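Local coordinates for alpha-catenin-like protein hmp-1 (Caenorhabditis elegans, PDB 5XA5) that binds beta-catenin and actin filaments at cell junctions and is required for cell migration and cell shape changes during body enclosure and elongation of the embryo, at residues E19-K27 with R193-Q202; M163-D173 with L220-R229. All blocks are in the same frame, centred on the assembly; numbering follows the deposited sequence.

Contact 1: E19-K27 with R193-Q202; sequences EVRSKNVLK and RAIDLVKPNQ
Asp196 receives the start of helix 23-36 with three oxygens, tying the first helix of this N-terminal part of the alpha-catenin, a vinculin-family helical fragment, to the turn that joins helix 169-196 to helix 200-229. Its backbone O accepts from Lys23 N at 2.7 Å, nearly head-on to the carbonyl. With CG anti to the backbone N (chi1 -166°), the carboxylate swings toward the incoming chain: OD1 offers its syn lone pair to Asn24 N (2.9 Å), and OD2 takes the hydroxyl proton of Ser22 OG at 2.6 Å, on the syn side but tilted from the carboxylate plane. That same OG accepts from Val25 N, the N-cap bond of helix 23-36, and is thereby gripped from two directions. At the helix N-terminus, bonded by the Asn24 N-H and the Ser22 hydroxyl, the Asp196 carboxylate would probably be stabilised in its charged form. Two residues after Asp196, Val198 N bonds to Arg21 O from above the carbonyl plane, making Ser22 and Leu197 a non-hydrogen-bonded antiparallel pair, a single beta bridge. Behind this first shell, Arg193 is bent at chi2 so that its guanidinium lies near Ser22 CB and Arg21 CB, while NH1 forms a salt bridge with Asp142 of helix 117-165. On the other flank, Val198 CG2 packs against the backbone of Arg21 and Ser22 and meets Leu26 CD2 at 4.0 Å.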
loop_
_atom_site.group_PDB
_atom_site.type_symbol
_atom_site.label_atom_id
_atom_site.label_comp_id
_atom_site.label_asym_id
_atom_site.label_seq_id
_atom_site.Cartn_x
_atom_site.Cartn_y
_atom_site.Cartn_z
ATOM N N GLU A 19 5.256 -5.584 11.093
ATOM C CA GLU A 19 4.227 -4.583 10.813
ATOM C C GLU A 19 3.817 -4.641 9.349
ATOM O O GLU A 19 2.871 -3.984 8.924
ATOM C CB GLU A 19 4.732 -3.183 11.165
ATOM C CG GLU A 19 4.972 -2.989 12.648
ATOM C CD GLU A 19 5.504 -1.610 12.984
ATOM O OE1 GLU A 19 4.819 -0.611 12.679
ATOM O OE2 GLU A 19 6.615 -1.526 13.550
ATOM N N VAL A 20 4.545 -5.440 8.581
ATOM C CA VAL A 20 4.267 -5.583 7.163
ATOM C C VAL A 20 3.061 -6.487 6.978
ATOM O O VAL A 20 3.053 -7.641 7.426
ATOM C CB VAL A 20 5.492 -6.123 6.432
ATOM C CG1 VAL A 20 5.244 -6.217 4.940
ATOM C CG2 VAL A 20 6.665 -5.187 6.704
ATOM N N ARG A 21 2.027 -5.950 6.340
ATOM C CA ARG A 21 0.751 -6.647 6.232
ATOM C C ARG A 21 0.450 -7.094 4.806
ATOM O O ARG A 21 -0.496 -7.833 4.572
ATOM C CB ARG A 21 -0.379 -5.756 6.758
ATOM C CG ARG A 21 -0.165 -5.377 8.212
ATOM C CD ARG A 21 -1.292 -4.548 8.772
ATOM N NE ARG A 21 -1.152 -4.399 10.215
ATOM C CZ ARG A 21 -0.970 -3.239 10.833
ATOM N NH1 ARG A 21 -0.915 -2.113 10.133
ATOM N NH2 ARG A 21 -0.857 -3.204 12.153
ATOM N N SER A 22 1.270 -6.650 3.858
ATOM C CA SER A 22 1.089 -6.987 2.444
ATOM C C SER A 22 2.117 -8.021 2.012
ATOM O O SER A 22 3.298 -7.799 2.198
ATOM C CB SER A 22 1.234 -5.737 1.565
ATOM O OG SER A 22 1.486 -6.060 0.202
ATOM N N LYS A 23 1.667 -9.132 1.436
ATOM C CA LYS A 23 2.606 -10.143 0.915
ATOM C C LYS A 23 3.426 -9.637 -0.269
ATOM O O LYS A 23 4.568 -10.074 -0.479
ATOM C CB LYS A 23 1.856 -11.396 0.484
ATOM C CG LYS A 23 1.264 -12.202 1.597
ATOM C CD LYS A 23 0.510 -13.387 0.939
ATOM C CE LYS A 23 -0.157 -14.270 1.924
ATOM N NZ LYS A 23 -0.772 -15.424 1.233
ATOM N N ASN A 24 2.833 -8.766 -1.077
ATOM C CA ASN A 24 3.555 -8.150 -2.183
ATOM C C ASN A 24 4.735 -7.358 -1.635
ATOM O O ASN A 24 5.860 -7.504 -2.102
ATOM C CB ASN A 24 2.611 -7.258 -2.993
ATOM C CG ASN A 24 3.223 -6.759 -4.283
ATOM O OD1 ASN A 24 4.279 -7.213 -4.702
ATOM N ND2 ASN A 24 2.546 -5.811 -4.923
ATOM N N VAL A 25 4.484 -6.538 -0.618
ATOM C CA VAL A 25 5.564 -5.775 0.015
ATOM C C VAL A 25 6.549 -6.701 0.720
ATOM O O VAL A 25 7.763 -6.527 0.624
ATOM C CB VAL A 25 5.006 -4.765 1.034
ATOM C CG1 VAL A 25 6.133 -4.086 1.799
ATOM C CG2 VAL A 25 4.158 -3.735 0.326
ATOM N N LEU A 26 6.024 -7.699 1.424
ATOM C CA LEU A 26 6.872 -8.587 2.211
ATOM C C LEU A 26 7.892 -9.277 1.311
ATOM O O LEU A 26 9.079 -9.320 1.635
ATOM C CB LEU A 26 6.031 -9.637 2.961
ATOM C CG LEU A 26 6.832 -10.585 3.869
ATOM C CD1 LEU A 26 7.688 -9.787 4.859
ATOM C CD2 LEU A 26 5.922 -11.548 4.611
ATOM N N LYS A 27 7.444 -9.790 0.167
ATOM C CA LYS A 27 8.372 -10.513 -0.719
ATOM C C LYS A 27 9.409 -9.571 -1.293
ATOM O O LYS A 27 10.592 -9.917 -1.364
ATOM C CB LYS A 27 7.620 -11.204 -1.854
ATOM C CG LYS A 27 6.794 -12.390 -1.348
ATOM C CD LYS A 27 6.389 -13.331 -2.464
ATOM C CE LYS A 27 5.599 -12.619 -3.533
ATOM N NZ LYS A 27 4.368 -11.997 -2.965
ATOM N N ARG A 193 -7.340 -6.936 -1.269
ATOM C CA ARG A 193 -6.547 -6.743 -0.062
ATOM C C ARG A 193 -6.463 -8.040 0.735
ATOM O O ARG A 193 -5.403 -8.398 1.263
ATOM C CB ARG A 193 -7.139 -5.614 0.801
ATOM C CG ARG A 193 -6.354 -5.339 2.066
ATOM C CD ARG A 193 -4.964 -4.906 1.693
ATOM N NE ARG A 193 -4.170 -4.589 2.873
ATOM C CZ ARG A 193 -2.919 -4.139 2.804
ATOM N NH1 ARG A 193 -2.349 -3.957 1.618
ATOM N NH2 ARG A 193 -2.240 -3.901 3.913
ATOM N N ALA A 194 -7.588 -8.747 0.835
ATOM C CA ALA A 194 -7.613 -9.992 1.579
ATOM C C ALA A 194 -6.617 -11.006 1.021
ATOM O O ALA A 194 -5.931 -11.680 1.778
ATOM C CB ALA A 194 -9.015 -10.571 1.572
ATOM N N ILE A 195 -6.543 -11.108 -0.302
ATOM C CA ILE A 195 -5.598 -12.017 -0.968
ATOM C C ILE A 195 -4.130 -11.640 -0.677
ATOM O O ILE A 195 -3.247 -12.501 -0.606
ATOM C CB ILE A 195 -5.858 -12.016 -2.503
ATOM C CG1 ILE A 195 -7.178 -12.722 -2.809
ATOM C CG2 ILE A 195 -4.711 -12.667 -3.275
ATOM C CD1 ILE A 195 -7.579 -12.645 -4.262
ATOM N N ASP A 196 -3.885 -10.349 -0.476
ATOM C CA ASP A 196 -2.532 -9.843 -0.266
ATOM C C ASP A 196 -2.142 -9.817 1.219
ATOM O O ASP A 196 -0.998 -9.519 1.547
ATOM C CB ASP A 196 -2.422 -8.436 -0.875
ATOM C CG ASP A 196 -0.986 -7.941 -1.010
ATOM O OD1 ASP A 196 -0.069 -8.751 -1.273
ATOM O OD2 ASP A 196 -0.783 -6.716 -0.876
ATOM N N LEU A 197 -3.084 -10.087 2.128
ATOM C CA LEU A 197 -2.750 -9.996 3.554
ATOM C C LEU A 197 -1.829 -11.122 4.030
ATOM O O LEU A 197 -2.036 -12.303 3.723
ATOM C CB LEU A 197 -4.021 -9.987 4.410
ATOM C CG LEU A 197 -4.725 -8.640 4.436
ATOM C CD1 LEU A 197 -6.036 -8.732 5.249
ATOM C CD2 LEU A 197 -3.824 -7.557 5.015
ATOM N N VAL A 198 -0.827 -10.738 4.814
ATOM C CA VAL A 198 0.148 -11.666 5.362
ATOM C C VAL A 198 -0.478 -12.610 6.383
ATOM O O VAL A 198 -0.311 -13.821 6.292
ATOM C CB VAL A 198 1.340 -10.892 6.006
ATOM C CG1 VAL A 198 2.215 -11.824 6.835
ATOM C CG2 VAL A 198 2.136 -10.148 4.928
ATOM N N LYS A 199 -1.207 -12.058 7.350
ATOM C CA LYS A 199 -1.785 -12.877 8.418
ATOM C C LYS A 199 -3.169 -13.419 8.054
ATOM O O LYS A 199 -4.087 -12.644 7.799
ATOM C CB LYS A 199 -1.860 -12.068 9.710
ATOM C CG LYS A 199 -0.551 -11.399 10.091
ATOM C CD LYS A 199 -0.447 -11.197 11.586
ATOM C CE LYS A 199 1.003 -11.164 12.022
ATOM N NZ LYS A 199 1.148 -11.305 13.495
ATOM N N PRO A 200 -3.324 -14.751 8.042
ATOM C CA PRO A 200 -4.566 -15.416 7.629
ATOM C C PRO A 200 -5.741 -15.031 8.514
ATOM O O PRO A 200 -6.885 -15.064 8.068
ATOM C CB PRO A 200 -4.244 -16.911 7.779
ATOM C CG PRO A 200 -2.760 -16.989 7.805
ATOM C CD PRO A 200 -2.292 -15.724 8.446
ATOM N N ASN A 201 -5.461 -14.675 9.759
ATOM C CA ASN A 201 -6.559 -14.293 10.634
ATOM C C ASN A 201 -7.106 -12.924 10.232
ATOM O O ASN A 201 -8.313 -12.700 10.314
ATOM C CB ASN A 201 -6.131 -14.325 12.105
ATOM C CG ASN A 201 -5.075 -13.297 12.435
ATOM O OD1 ASN A 201 -3.892 -13.489 12.141
ATOM N ND2 ASN A 201 -5.489 -12.209 13.077
ATOM N N GLN A 202 -6.235 -12.027 9.762
ATOM C CA GLN A 202 -6.673 -10.726 9.261
ATOM C C GLN A 202 -7.413 -10.938 7.956
ATOM O O GLN A 202 -8.446 -10.314 7.694
ATOM C CB GLN A 202 -5.480 -9.788 9.069
ATOM C CG GLN A 202 -4.917 -9.267 10.381
ATOM C CD GLN A 202 -3.689 -8.403 10.215
ATOM O OE1 GLN A 202 -3.397 -7.916 9.124
ATOM N NE2 GLN A 202 -2.958 -8.207 11.307
HETATM O O HOH W 1 -1.289 -9.116 7.665
HETATM O O HOH W 2 -2.675 -15.039 -0.712
HETATM O O HOH W 3 -0.039 -5.415 -3.610
#

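Contact 2: M163-D173 with L220-R229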
loop_
_atom_site.group_PDB
_atom_site.type_symbol
_atom_site.label_atom_id
_atom_site.label_comp_id
_atom_site.label_asym_id
_atom_site.label_seq_id
_atom_site.Cartn_x
_atom_site.Cartn_y
_atom_site.Cartn_z
ATOM N N MET A 163 -28.837 7.641 4.032
ATOM C CA MET A 163 -29.981 6.810 3.682
ATOM C C MET A 163 -30.897 6.612 4.889
ATOM O O MET A 163 -32.135 6.726 4.775
ATOM C CB MET A 163 -29.516 5.463 3.109
ATOM C CG MET A 163 -30.656 4.677 2.490
ATOM S SD MET A 163 -30.130 3.169 1.649
ATOM C CE MET A 163 -29.710 2.126 3.048
ATOM N N ILE A 164 -30.295 6.385 6.059
ATOM C CA ILE A 164 -31.024 6.193 7.303
ATOM C C ILE A 164 -31.776 7.467 7.675
ATOM O O ILE A 164 -32.888 7.420 8.233
ATOM C CB ILE A 164 -30.039 5.788 8.429
ATOM C CG1 ILE A 164 -29.471 4.401 8.126
ATOM C CG2 ILE A 164 -30.719 5.824 9.792
ATOM C CD1 ILE A 164 -28.278 4.011 8.993
ATOM N N GLU A 165 -31.180 8.619 7.368
ATOM C CA GLU A 165 -31.788 9.900 7.742
ATOM C C GLU A 165 -32.803 10.421 6.726
ATOM O O GLU A 165 -33.561 11.348 7.029
ATOM C CB GLU A 165 -30.703 10.961 7.942
ATOM C CG GLU A 165 -29.787 10.686 9.097
ATOM C CD GLU A 165 -30.501 10.733 10.426
ATOM O OE1 GLU A 165 -31.406 11.587 10.597
ATOM O OE2 GLU A 165 -30.158 9.903 11.292
ATOM N N ALA A 166 -32.830 9.832 5.533
ATOM C CA ALA A 166 -33.685 10.335 4.455
ATOM C C ALA A 166 -35.139 10.345 4.863
ATOM O O ALA A 166 -35.604 9.436 5.548
ATOM C CB ALA A 166 -33.507 9.497 3.181
ATOM N N ASP A 167 -35.851 11.378 4.426
ATOM C CA ASP A 167 -37.223 11.581 4.859
ATOM C C ASP A 167 -38.221 11.306 3.749
ATOM O O ASP A 167 -39.418 11.496 3.938
ATOM C CB ASP A 167 -37.416 13.010 5.386
ATOM C CG ASP A 167 -37.058 14.077 4.356
ATOM O OD1 ASP A 167 -36.468 13.736 3.309
ATOM O OD2 ASP A 167 -37.367 15.263 4.599
ATOM N N THR A 168 -37.745 10.883 2.580
ATOM C CA THR A 168 -38.634 10.582 1.459
ATOM C C THR A 168 -38.239 9.273 0.790
ATOM O O THR A 168 -37.057 8.907 0.791
ATOM C CB THR A 168 -38.631 11.698 0.396
ATOM O OG1 THR A 168 -37.406 11.663 -0.352
ATOM C CG2 THR A 168 -38.793 13.076 1.055
ATOM N N LYS A 169 -39.215 8.597 0.194
ATOM C CA LYS A 169 -38.961 7.353 -0.518
ATOM C C LYS A 169 -37.986 7.567 -1.683
ATOM O O LYS A 169 -37.077 6.762 -1.898
ATOM C CB LYS A 169 -40.268 6.762 -1.038
ATOM C CG LYS A 169 -40.193 5.283 -1.356
ATOM C CD LYS A 169 -41.355 4.856 -2.234
ATOM C CE LYS A 169 -41.391 5.680 -3.511
ATOM N NZ LYS A 169 -42.232 5.056 -4.568
ATOM N N ILE A 170 -38.171 8.660 -2.417
ATOM C CA ILE A 170 -37.307 8.988 -3.555
ATOM C C ILE A 170 -35.846 9.192 -3.123
ATOM O O ILE A 170 -34.908 8.752 -3.816
ATOM C CB ILE A 170 -37.827 10.242 -4.286
ATOM C CG1 ILE A 170 -39.140 9.914 -5.002
ATOM C CG2 ILE A 170 -36.818 10.748 -5.296
ATOM C CD1 ILE A 170 -39.757 11.092 -5.714
ATOM N N LYS A 171 -35.638 9.822 -1.971
ATOM C CA LYS A 171 -34.276 9.965 -1.452
ATOM C C LYS A 171 -33.683 8.612 -1.069
ATOM O O LYS A 171 -32.510 8.362 -1.320
ATOM C CB LYS A 171 -34.234 10.901 -0.237
ATOM C CG LYS A 171 -34.134 12.373 -0.591
ATOM C CD LYS A 171 -34.217 13.232 0.662
ATOM C CE LYS A 171 -34.542 14.682 0.343
ATOM N NZ LYS A 171 -34.716 15.466 1.598
ATOM N N VAL A 172 -34.481 7.741 -0.449
ATOM C CA VAL A 172 -33.964 6.442 -0.039
ATOM C C VAL A 172 -33.517 5.632 -1.263
ATOM O O VAL A 172 -32.442 5.028 -1.274
ATOM C CB VAL A 172 -35.006 5.641 0.770
ATOM C CG1 VAL A 172 -34.476 4.224 1.011
ATOM C CG2 VAL A 172 -35.311 6.353 2.108
ATOM N N ASP A 173 -34.330 5.638 -2.306
ATOM C CA ASP A 173 -33.937 4.938 -3.541
ATOM C C ASP A 173 -32.696 5.532 -4.197
ATOM O O ASP A 173 -31.823 4.797 -4.656
ATOM C CB ASP A 173 -35.086 4.955 -4.546
ATOM C CG ASP A 173 -36.165 3.953 -4.215
ATOM O OD1 ASP A 173 -35.944 3.082 -3.349
ATOM O OD2 ASP A 173 -37.247 4.033 -4.835
ATOM N N LEU A 220 -30.731 -3.021 5.091
ATOM C CA LEU A 220 -30.837 -1.633 5.524
ATOM C C LEU A 220 -31.688 -0.845 4.532
ATOM O O LEU A 220 -32.539 -0.051 4.942
ATOM C CB LEU A 220 -29.450 -1.004 5.675
ATOM C CG LEU A 220 -29.488 0.411 6.271
ATOM C CD1 LEU A 220 -30.126 0.453 7.651
ATOM C CD2 LEU A 220 -28.066 0.981 6.319
ATOM N N TYR A 221 -31.475 -1.077 3.242
ATOM C CA TYR A 221 -32.294 -0.441 2.209
ATOM C C TYR A 221 -33.771 -0.722 2.445
ATOM O O TYR A 221 -34.572 0.194 2.489
ATOM C CB TYR A 221 -31.878 -0.918 0.813
ATOM C CG TYR A 221 -32.846 -0.569 -0.294
ATOM C CD1 TYR A 221 -33.187 0.755 -0.555
ATOM C CD2 TYR A 221 -33.403 -1.561 -1.093
ATOM C CE1 TYR A 221 -34.068 1.074 -1.573
ATOM C CE2 TYR A 221 -34.283 -1.253 -2.111
ATOM C CZ TYR A 221 -34.618 0.076 -2.340
ATOM O OH TYR A 221 -35.477 0.404 -3.350
ATOM N N THR A 222 -34.146 -1.990 2.596
ATOM C CA THR A 222 -35.566 -2.267 2.616
ATOM C C THR A 222 -36.178 -1.883 3.970
ATOM O O THR A 222 -37.321 -1.461 4.015
ATOM C CB THR A 222 -35.874 -3.737 2.270
ATOM O OG1 THR A 222 -35.096 -4.612 3.079
ATOM C CG2 THR A 222 -35.522 -4.004 0.815
ATOM N N SER A 223 -35.412 -1.965 5.056
ATOM C CA SER A 223 -35.932 -1.540 6.353
ATOM C C SER A 223 -36.135 -0.027 6.391
ATOM O O SER A 223 -37.121 0.456 6.950
ATOM C CB SER A 223 -35.000 -1.959 7.493
ATOM O OG SER A 223 -33.827 -1.163 7.474
ATOM N N THR A 224 -35.213 0.739 5.813
ATOM C CA THR A 224 -35.364 2.196 5.772
ATOM C C THR A 224 -36.514 2.612 4.860
ATOM O O THR A 224 -37.266 3.532 5.159
ATOM C CB THR A 224 -34.044 2.911 5.315
ATOM O OG1 THR A 224 -33.622 2.457 4.021
ATOM C CG2 THR A 224 -32.939 2.658 6.325
ATOM N N ARG A 225 -36.650 1.924 3.734
ATOM C CA ARG A 225 -37.687 2.270 2.783
ATOM C C ARG A 225 -39.066 1.982 3.368
ATOM O O ARG A 225 -39.987 2.775 3.206
ATOM C CB ARG A 225 -37.484 1.493 1.482
ATOM C CG ARG A 225 -38.279 2.013 0.306
ATOM C CD ARG A 225 -37.993 1.141 -0.895
ATOM N NE ARG A 225 -38.339 1.791 -2.152
ATOM C CZ ARG A 225 -39.544 1.738 -2.709
ATOM N NH1 ARG A 225 -40.527 1.072 -2.110
ATOM N NH2 ARG A 225 -39.765 2.352 -3.865
ATOM N N THR A 226 -39.202 0.859 4.067
ATOM C CA THR A 226 -40.479 0.507 4.681
ATOM C C THR A 226 -40.793 1.499 5.799
ATOM O O THR A 226 -41.930 1.933 5.955
ATOM C CB THR A 226 -40.448 -0.925 5.240
ATOM O OG1 THR A 226 -40.372 -1.864 4.160
ATOM C CG2 THR A 226 -41.698 -1.214 6.074
ATOM N N PHE A 227 -39.776 1.875 6.568
ATOM C CA PHE A 227 -40.009 2.780 7.694
ATOM C C PHE A 227 -40.391 4.206 7.269
ATOM O O PHE A 227 -41.171 4.859 7.963
ATOM C CB PHE A 227 -38.781 2.823 8.602
ATOM C CG PHE A 227 -38.973 3.674 9.820
ATOM C CD1 PHE A 227 -39.960 3.370 10.741
ATOM C CD2 PHE A 227 -38.185 4.792 10.032
ATOM C CE1 PHE A 227 -40.147 4.165 11.863
ATOM C CE2 PHE A 227 -38.362 5.584 11.150
ATOM C CZ PHE A 227 -39.340 5.269 12.066
ATOM N N VAL A 228 -39.872 4.714 6.149
ATOM C CA VAL A 228 -40.256 6.061 5.723
ATOM C C VAL A 228 -41.703 6.054 5.265
ATOM O O VAL A 228 -42.392 7.067 5.361
ATOM C CB VAL A 228 -39.372 6.637 4.581
ATOM C CG1 VAL A 228 -37.966 6.835 5.044
ATOM C CG2 VAL A 228 -39.424 5.774 3.337
ATOM N N ARG A 229 -42.172 4.897 4.802
ATOM C CA ARG A 229 -43.550 4.773 4.322
ATOM C C ARG A 229 -44.534 4.554 5.476
ATOM O O ARG A 229 -45.707 4.937 5.390
ATOM C CB ARG A 229 -43.654 3.630 3.310
ATOM C CG ARG A 229 -43.101 3.966 1.927
ATOM C CD ARG A 229 -42.960 2.722 1.049
ATOM N NE ARG A 229 -44.198 2.384 0.350
ATOM C CZ ARG A 229 -44.556 1.146 0.019
ATOM N NH1 ARG A 229 -43.769 0.119 0.315
ATOM N NH2 ARG A 229 -45.702 0.936 -0.612
HETATM O O HOH W 4 -42.025 2.373 -5.450
#
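Leu220 meets the end of helix 117-165 by laying its CG 3.7 Å from Met163 CE, the two side chains sliding past each other in opposite directions, while its CD1 touches Ile164 CG1. Next comes Tyr221, whose OH donates to Asp173 OD1 at 2.7 Å, arriving from above the carboxylate plane although the oxygen lies at the edge of the ring. Thr224 OG1 lies 3.6 Å from Val172 CG1, and Val172 is a knob in the hole formed by Tyr221, Thr224, Arg225 and Val228, where 169-173 and 220-229 run antiparallel (172°) with their axes 9.6 Å apart. An extended chain carries the Arg225 guanidinium to Asp173 in a bidentate, side-on salt bridge: NE meets OD1 at 3.0 Å and NH2 meets OD2 at 3.2 Å, both close to the guanidinium plane. OD1 thus serves two donors. Replacing Asp173 with an alanine would probably leave the Arg225 charge without its mate and the Tyr221 hydroxyl without this acceptor. Lys169 CD lies over one face of the same guanidinium, and a water bridges the two like-charged ends. Val228 then meets Val172 tip to tip, CG1 to CG2, and puts CG1 against Ala166 O. Beyond these segments, Tyr221 stacks on Tyr176 of helix 169-196, and helix 234-258 packs on helix 200-229 through Leu220, Ser223 and Phe227.

Contact 1 brings helix 23-36 onto the turn between helix 169-196 and helix 200-229, while contact 2 packs these two against each other and takes in the end of helix 117-165; their centres lie about 38 Å apart and they do not touch. Contact 1 sits nearer the chain centre, and contact 2 toward a far end of the fold, where helix 169-196 begins and helix 200-229 ends. Both are partly buried. In contact 1 polar bonding to backbone N-H and C=O groups dominates, as suits a helix start meeting a turn; contact 2 is helix packing, an apolar strip flanked by a side-chain salt bridge. Each uses an aspartate with more than one donor.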